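Long-range contacts in cellulase (Soil metagenome, PDB 5I2U), which probably hydrolyses the beta-1,4-glycosidic bonds of cellulose, as a salt-tolerant glycoside hydrolase of family 5: residues A225-A230 against S254-D259; G260-E265 against K312-L317; V248-G253 against V282-S287. One frame throughout, in Å; residues are numbered along the deposited sequence.

How the contacts relate
Contact 3 is the core of the set: it pairs strands 246-252 and 281-286, all its touching residues are buried, and backbone hydrogen bonds combine there with a carboxylate stacked on an indole. Contacts 1 and 2 lie further out. Contact 1 joins the loops that follow strands 217-224 and 246-252 through two hydrogen bonds and a few methyl groups, whereas contact 2 is a wholly apolar surface contact from the loop and start of helix 264-276 to the first turn of helix 313-325. They are bound together: Glu255 OE2 meets Arg261 N between contacts 1 and 2, Ala225 N meets Gly252 O between contacts 1 and 3, and Trp314 NE1 meets Trp284 O between contacts 2 and 3.

Contact 1: residues A225-A230 against S254-D259; sequences AATHEA and SEANGD
Thr227 and Ala256 form the tight centre of this contact between two beta-alpha loops of the TIM barrel. The backbone N of Ala256 donates to Thr227 OG1 at 2.7 Å, bent to 142° at the hydrogen. With chi1 at -54°, OG1 lies opposite the carbonyl carbon of Thr227 and leans over the start of the facing turn, where it also comes within 3.1 Å of Glu255 CA. A longer but straighter bond runs 3.2 Å from Ala226 N to Ser254 O. Beside it Ala226 CB packs against Glu255 CG at 3.6 Å. Residues 255-258 make a type I turn, within which Ser254 OG and Gly258 N hold Glu255 O from opposite faces of its plane. Toward solvent the packing thins: the exposed Ala256 CB has few neighbours across the contact, among them Thr227 CG2 and the His228 ring, whose CE1 is 3.9 Å from Ala256 CB. Glu255 OE2 bonds to Arg261 N. The contact thus links the loop leaving strand 217-224 to the loop leaving strand 246-252, with Ala225 resting on Glu266 and Tyr270 of helix 264-276.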
# COMPACT_ATOMS: atom_id res chain seq x y z
N ALA A 225 11.44 3.58 9.60
CA ALA A 225 12.46 4.62 9.72
C ALA A 225 13.45 4.42 10.87
O ALA A 225 14.58 4.91 10.79
CB ALA A 225 11.81 5.99 9.80
N ALA A 226 13.04 3.72 11.93
CA ALA A 226 13.93 3.47 13.07
C ALA A 226 14.92 2.30 12.85
O ALA A 226 15.81 2.10 13.67
CB ALA A 226 13.11 3.24 14.34
N THR A 227 14.72 1.53 11.78
CA THR A 227 15.57 0.38 11.46
C THR A 227 16.39 0.61 10.19
O THR A 227 17.61 0.44 10.21
CB THR A 227 14.70 -0.87 11.25
OG1 THR A 227 13.86 -1.05 12.39
CG2 THR A 227 15.56 -2.12 11.04
N HIS A 228 15.72 0.99 9.11
CA HIS A 228 16.32 1.02 7.79
C HIS A 228 16.97 2.38 7.56
O HIS A 228 16.28 3.40 7.45
CB HIS A 228 15.28 0.65 6.72
CG HIS A 228 14.72 -0.73 6.89
ND1 HIS A 228 13.36 -0.98 6.94
CD2 HIS A 228 15.32 -1.93 7.04
CE1 HIS A 228 13.16 -2.28 7.10
NE2 HIS A 228 14.34 -2.87 7.17
N GLU A 229 18.30 2.36 7.48
CA GLU A 229 19.11 3.57 7.35
C GLU A 229 19.20 4.06 5.89
O GLU A 229 18.44 3.59 5.02
CB GLU A 229 20.49 3.31 7.96
CG GLU A 229 20.42 3.00 9.45
CD GLU A 229 21.76 2.78 10.09
OE1 GLU A 229 22.76 2.54 9.37
OE2 GLU A 229 21.81 2.85 11.35
N ALA A 230 20.08 5.03 5.64
CA ALA A 230 20.20 5.72 4.34
C ALA A 230 20.41 4.84 3.10
O ALA A 230 19.98 5.21 2.02
CB ALA A 230 21.31 6.77 4.41
N SER A 254 8.17 3.51 13.14
CA SER A 254 8.60 2.51 14.12
C SER A 254 9.83 1.71 13.61
O SER A 254 10.38 2.01 12.56
CB SER A 254 7.44 1.55 14.41
OG SER A 254 7.21 0.68 13.30
N GLU A 255 10.24 0.69 14.37
CA GLU A 255 11.24 -0.27 13.91
C GLU A 255 10.57 -1.31 13.00
O GLU A 255 9.34 -1.37 12.93
CB GLU A 255 11.98 -0.93 15.09
CG GLU A 255 12.70 0.07 16.01
CD GLU A 255 13.47 -0.57 17.17
OE1 GLU A 255 13.91 -1.74 17.07
OE2 GLU A 255 13.64 0.12 18.20
N ALA A 256 11.38 -2.12 12.31
CA ALA A 256 10.89 -3.03 11.25
C ALA A 256 9.87 -4.09 11.71
O ALA A 256 8.98 -4.47 10.95
CB ALA A 256 12.06 -3.70 10.55
N ASN A 257 9.98 -4.53 12.96
CA ASN A 257 8.99 -5.44 13.53
C ASN A 257 7.61 -4.80 13.86
O ASN A 257 6.68 -5.51 14.23
CB ASN A 257 9.56 -6.20 14.74
CG ASN A 257 9.80 -5.32 15.96
OD1 ASN A 257 9.78 -4.09 15.89
ND2 ASN A 257 10.03 -5.95 17.09
N GLY A 258 7.48 -3.48 13.71
CA GLY A 258 6.25 -2.75 14.02
C GLY A 258 6.23 -2.19 15.42
O GLY A 258 5.25 -1.57 15.83
N ASP A 259 7.31 -2.39 16.17
CA ASP A 259 7.41 -1.96 17.57
C ASP A 259 8.74 -1.22 17.80
O ASP A 259 9.30 -0.69 16.84
CB ASP A 259 7.26 -3.18 18.50
CG ASP A 259 6.65 -2.82 19.86
OD1 ASP A 259 6.28 -1.65 20.08
OD2 ASP A 259 6.56 -3.73 20.70

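Contact 2: residues G260-E265 against K312-L317; sequences GRLGIE and KPWGKL
Leu262 is the main projection of this surface contact, its forked end pushed against the first turn of helix 313-325. CG stands opposite its own backbone N (chi1 -173°), which carries both methyls across to the helix, where each takes a different hollow. CD2 settles over the backbone between Pro313 and Trp314, 3.9 Å from Pro313 CB and 3.7 Å from Trp314 N. CD1 fits into the angle between the Trp314 side chain's root and its six-membered ring, with Trp314 CE3 at 3.9 Å; the two side chains meet at about a right angle. One turn further on, Leu317 reaches back with CD2, which lies 4.0 Å from Ile264 CG1 and at a looser 4.5 Å from Leu262 CD2. Leu317 therefore fills the notch between the leucine before Gly263, the N-cap residue, and the isoleucine of the first turn of helix 264-276. The indole nitrogen of Trp314 is engaged elsewhere, NE1 bonding to Trp284 O of strand 281-286. Only aliphatic and aromatic groups and one backbone nitrogen meet, so the grip of the loop and start of helix 264-276 on the first turn of helix 313-325 depends on shape and van der Waals contact rather than on directional bonds.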
# COMPACT_ATOMS: atom_id res chain seq x y z
N GLY A 260 9.20 -1.12 19.04
CA GLY A 260 10.42 -0.39 19.37
C GLY A 260 10.27 1.12 19.22
O GLY A 260 9.17 1.66 19.33
N ARG A 261 11.40 1.78 18.98
CA ARG A 261 11.49 3.24 18.95
C ARG A 261 10.64 3.87 17.84
O ARG A 261 10.49 3.28 16.76
CB ARG A 261 12.95 3.66 18.76
CG ARG A 261 13.23 5.15 18.92
CD ARG A 261 14.73 5.41 18.94
NE ARG A 261 15.35 5.07 17.66
CZ ARG A 261 15.54 5.91 16.63
NH1 ARG A 261 15.19 7.20 16.71
NH2 ARG A 261 16.10 5.45 15.51
N LEU A 262 10.10 5.05 18.12
CA LEU A 262 9.52 5.88 17.08
C LEU A 262 10.61 6.84 16.64
O LEU A 262 10.96 7.74 17.39
CB LEU A 262 8.27 6.61 17.60
CG LEU A 262 7.45 7.39 16.57
CD1 LEU A 262 7.01 6.53 15.39
CD2 LEU A 262 6.24 8.03 17.23
N GLY A 263 11.16 6.63 15.45
CA GLY A 263 12.23 7.49 14.91
C GLY A 263 11.67 8.71 14.21
O GLY A 263 11.58 8.74 12.98
N ILE A 264 11.35 9.74 14.98
CA ILE A 264 10.66 10.93 14.45
C ILE A 264 11.46 11.73 13.44
O ILE A 264 10.91 12.16 12.41
CB ILE A 264 10.19 11.84 15.60
CG1 ILE A 264 9.08 11.11 16.36
CG2 ILE A 264 9.68 13.20 15.09
CD1 ILE A 264 8.74 11.72 17.69
N GLU A 265 12.75 11.95 13.72
CA GLU A 265 13.63 12.65 12.79
C GLU A 265 13.83 11.83 11.52
O GLU A 265 13.75 12.37 10.42
CB GLU A 265 14.96 13.04 13.46
CG GLU A 265 14.75 14.04 14.56
CD GLU A 265 15.91 15.00 14.70
OE1 GLU A 265 16.99 14.55 15.13
OE2 GLU A 265 15.74 16.21 14.37
N LYS A 312 -2.38 7.32 18.97
CA LYS A 312 -1.07 7.02 19.50
C LYS A 312 -0.08 8.06 18.93
O LYS A 312 -0.38 8.70 17.93
CB LYS A 312 -0.65 5.61 19.11
CG LYS A 312 -1.41 4.50 19.83
CD LYS A 312 -0.68 4.01 21.08
CE LYS A 312 0.51 3.12 20.75
NZ LYS A 312 0.08 1.79 20.22
N PRO A 313 1.10 8.21 19.57
CA PRO A 313 2.14 9.09 19.03
C PRO A 313 2.39 8.93 17.51
O PRO A 313 2.40 9.92 16.78
CB PRO A 313 3.38 8.69 19.82
CG PRO A 313 2.86 8.16 21.11
CD PRO A 313 1.51 7.57 20.83
N TRP A 314 2.54 7.68 17.06
CA TRP A 314 2.67 7.38 15.62
C TRP A 314 1.41 7.74 14.81
O TRP A 314 1.51 8.14 13.65
CB TRP A 314 3.06 5.91 15.43
CG TRP A 314 3.03 5.38 14.03
CD1 TRP A 314 2.40 4.27 13.62
CD2 TRP A 314 3.62 5.97 12.85
NE1 TRP A 314 2.57 4.08 12.28
CE2 TRP A 314 3.31 5.11 11.77
CE3 TRP A 314 4.39 7.12 12.61
CZ2 TRP A 314 3.72 5.37 10.47
CZ3 TRP A 314 4.82 7.37 11.31
CH2 TRP A 314 4.48 6.50 10.25
N GLY A 315 0.24 7.62 15.44
CA GLY A 315 -1.03 8.07 14.85
C GLY A 315 -1.04 9.57 14.59
O GLY A 315 -1.37 10.01 13.49
N LYS A 316 -0.67 10.34 15.61
CA LYS A 316 -0.59 11.79 15.48
C LYS A 316 0.41 12.21 14.40
O LYS A 316 0.13 13.11 13.59
CB LYS A 316 -0.21 12.43 16.82
CG LYS A 316 -1.30 12.37 17.88
CD LYS A 316 -0.86 13.11 19.14
CE LYS A 316 -1.97 13.22 20.18
NZ LYS A 316 -2.12 11.94 20.95
N LEU A 317 1.59 11.60 14.43
CA LEU A 317 2.64 11.89 13.46
C LEU A 317 2.22 11.54 12.02
O LEU A 317 2.51 12.30 11.08
CB LEU A 317 3.91 11.13 13.84
CG LEU A 317 5.15 11.33 12.97
CD1 LEU A 317 5.50 12.80 12.89
CD2 LEU A 317 6.32 10.53 13.54

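Contact 3: residues V248-G253 against V282-S287; sequences VSECGG and VAWSVS
Cys251 pairs with Ala283 in a parallel bridge, their CA atoms 4.9 Å apart, where strand 246-252 turns a corner at Glu250 beside strand 281-286. These are the seventh and eighth strands of the TIM barrel, joined through helix 264-276 as a beta-alpha-beta unit; the eighth closes the barrel against strand 57-61. The rungs are uneven. Val282 N to Val248 O and Cys251 N to Val282 O are weak, bent bonds, whereas Trp284 N meets Cys251 O at 2.8 Å and 154°. CA-H...O contacts accompany them, Ala283 CA lying 3.3 Å from that same Cys251 O. Val282 packs its CB against Ser249 O at 3.5 Å, on the backbone just before the corner.

The main side-chain contact is Glu250 on Trp284. Although the first bond of Glu250 leaves away from the neighbouring strand, the extended chain, with CG opposite the backbone N (chi1 -166°), lays the carboxylate over the indole, their planes 25° apart. OE1 lies 3.6 Å from Trp284 CE3, above the benzene part of the ring system. Further partners fix its rotation: Arg89 forms a salt bridge with OE1, while Tyr224 and a glycerol, probably from the crystallisation liquor, bond to OE2. In GH5 enzymes the glutamate at the end of strand seven is the nucleophile, and the position of Glu250, with Glu163 near OE2, is consistent with that role.

The peptide between Trp284 and Ser285 is cis, a feature known from this family, and Ser285 CB sits on the face of the indole opposite Glu250, 3.3 Å above the Trp284 ring plane.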
# COMPACT_ATOMS: atom_id res chain seq x y z
N VAL A 248 5.83 3.50 -2.53
CA VAL A 248 5.93 3.01 -1.14
C VAL A 248 4.53 2.60 -0.63
O VAL A 248 3.76 3.44 -0.16
CB VAL A 248 6.59 4.07 -0.24
CG1 VAL A 248 6.54 3.68 1.23
CG2 VAL A 248 8.04 4.30 -0.69
N SER A 249 4.20 1.31 -0.76
CA SER A 249 2.86 0.83 -0.41
C SER A 249 2.73 0.55 1.10
O SER A 249 1.61 0.34 1.60
CB SER A 249 2.48 -0.41 -1.23
OG SER A 249 3.38 -1.47 -0.99
N GLU A 250 3.85 0.54 1.81
CA GLU A 250 3.82 0.40 3.25
C GLU A 250 5.06 1.02 3.86
O GLU A 250 6.18 0.75 3.39
CB GLU A 250 3.77 -1.06 3.63
CG GLU A 250 3.42 -1.33 5.07
CD GLU A 250 3.55 -2.79 5.39
OE1 GLU A 250 2.75 -3.59 4.86
OE2 GLU A 250 4.47 -3.12 6.17
N CYS A 251 4.88 1.84 4.88
CA CYS A 251 6.00 2.38 5.62
C CYS A 251 5.60 2.84 7.00
O CYS A 251 4.41 3.02 7.30
CB CYS A 251 6.67 3.55 4.87
SG CYS A 251 5.67 5.04 4.62
N GLY A 252 6.60 3.05 7.83
CA GLY A 252 6.38 3.59 9.17
C GLY A 252 7.58 4.23 9.84
O GLY A 252 8.71 4.18 9.33
N GLY A 253 7.30 4.86 10.98
CA GLY A 253 8.31 5.50 11.81
C GLY A 253 8.87 4.60 12.88
O GLY A 253 9.94 4.89 13.44
N VAL A 282 2.24 5.23 1.83
CA VAL A 282 1.15 4.75 2.66
C VAL A 282 1.72 4.32 4.02
O VAL A 282 2.58 3.42 4.09
CB VAL A 282 0.42 3.57 2.00
CG1 VAL A 282 -0.91 3.30 2.68
CG2 VAL A 282 0.20 3.84 0.50
N ALA A 283 1.24 4.96 5.08
CA ALA A 283 1.74 4.68 6.44
C ALA A 283 0.99 3.50 7.09
O ALA A 283 -0.24 3.39 6.94
CB ALA A 283 1.64 5.92 7.30
N TRP A 284 1.72 2.66 7.83
CA TRP A 284 1.21 1.44 8.52
C TRP A 284 1.31 1.57 10.05
O TRP A 284 2.36 1.99 10.54
CB TRP A 284 2.08 0.27 8.08
CG TRP A 284 1.83 -1.08 8.72
CD1 TRP A 284 2.33 -1.53 9.91
CD2 TRP A 284 1.03 -2.13 8.18
NE1 TRP A 284 1.88 -2.80 10.15
CE2 TRP A 284 1.08 -3.20 9.11
CE3 TRP A 284 0.25 -2.28 7.03
CZ2 TRP A 284 0.41 -4.42 8.90
CZ3 TRP A 284 -0.41 -3.48 6.81
CH2 TRP A 284 -0.32 -4.54 7.75
N SER A 285 0.30 1.23 10.86
CA SER A 285 -1.01 0.69 10.46
C SER A 285 -2.11 1.29 11.32
O SER A 285 -1.91 1.60 12.52
CB SER A 285 -1.08 -0.84 10.61
OG SER A 285 -0.75 -1.29 11.92
N VAL A 286 -3.30 1.36 10.71
CA VAL A 286 -4.52 1.79 11.39
C VAL A 286 -5.03 0.56 12.13
O VAL A 286 -5.80 -0.24 11.60
CB VAL A 286 -5.59 2.32 10.42
CG1 VAL A 286 -6.82 2.76 11.18
CG2 VAL A 286 -5.04 3.46 9.57
N SER A 287 -4.55 0.43 13.35
CA SER A 287 -4.77 -0.75 14.19
C SER A 287 -4.49 -0.34 15.65
O SER A 287 -3.98 0.76 15.89
CB SER A 287 -3.83 -1.89 13.75
OG SER A 287 -2.44 -1.51 13.79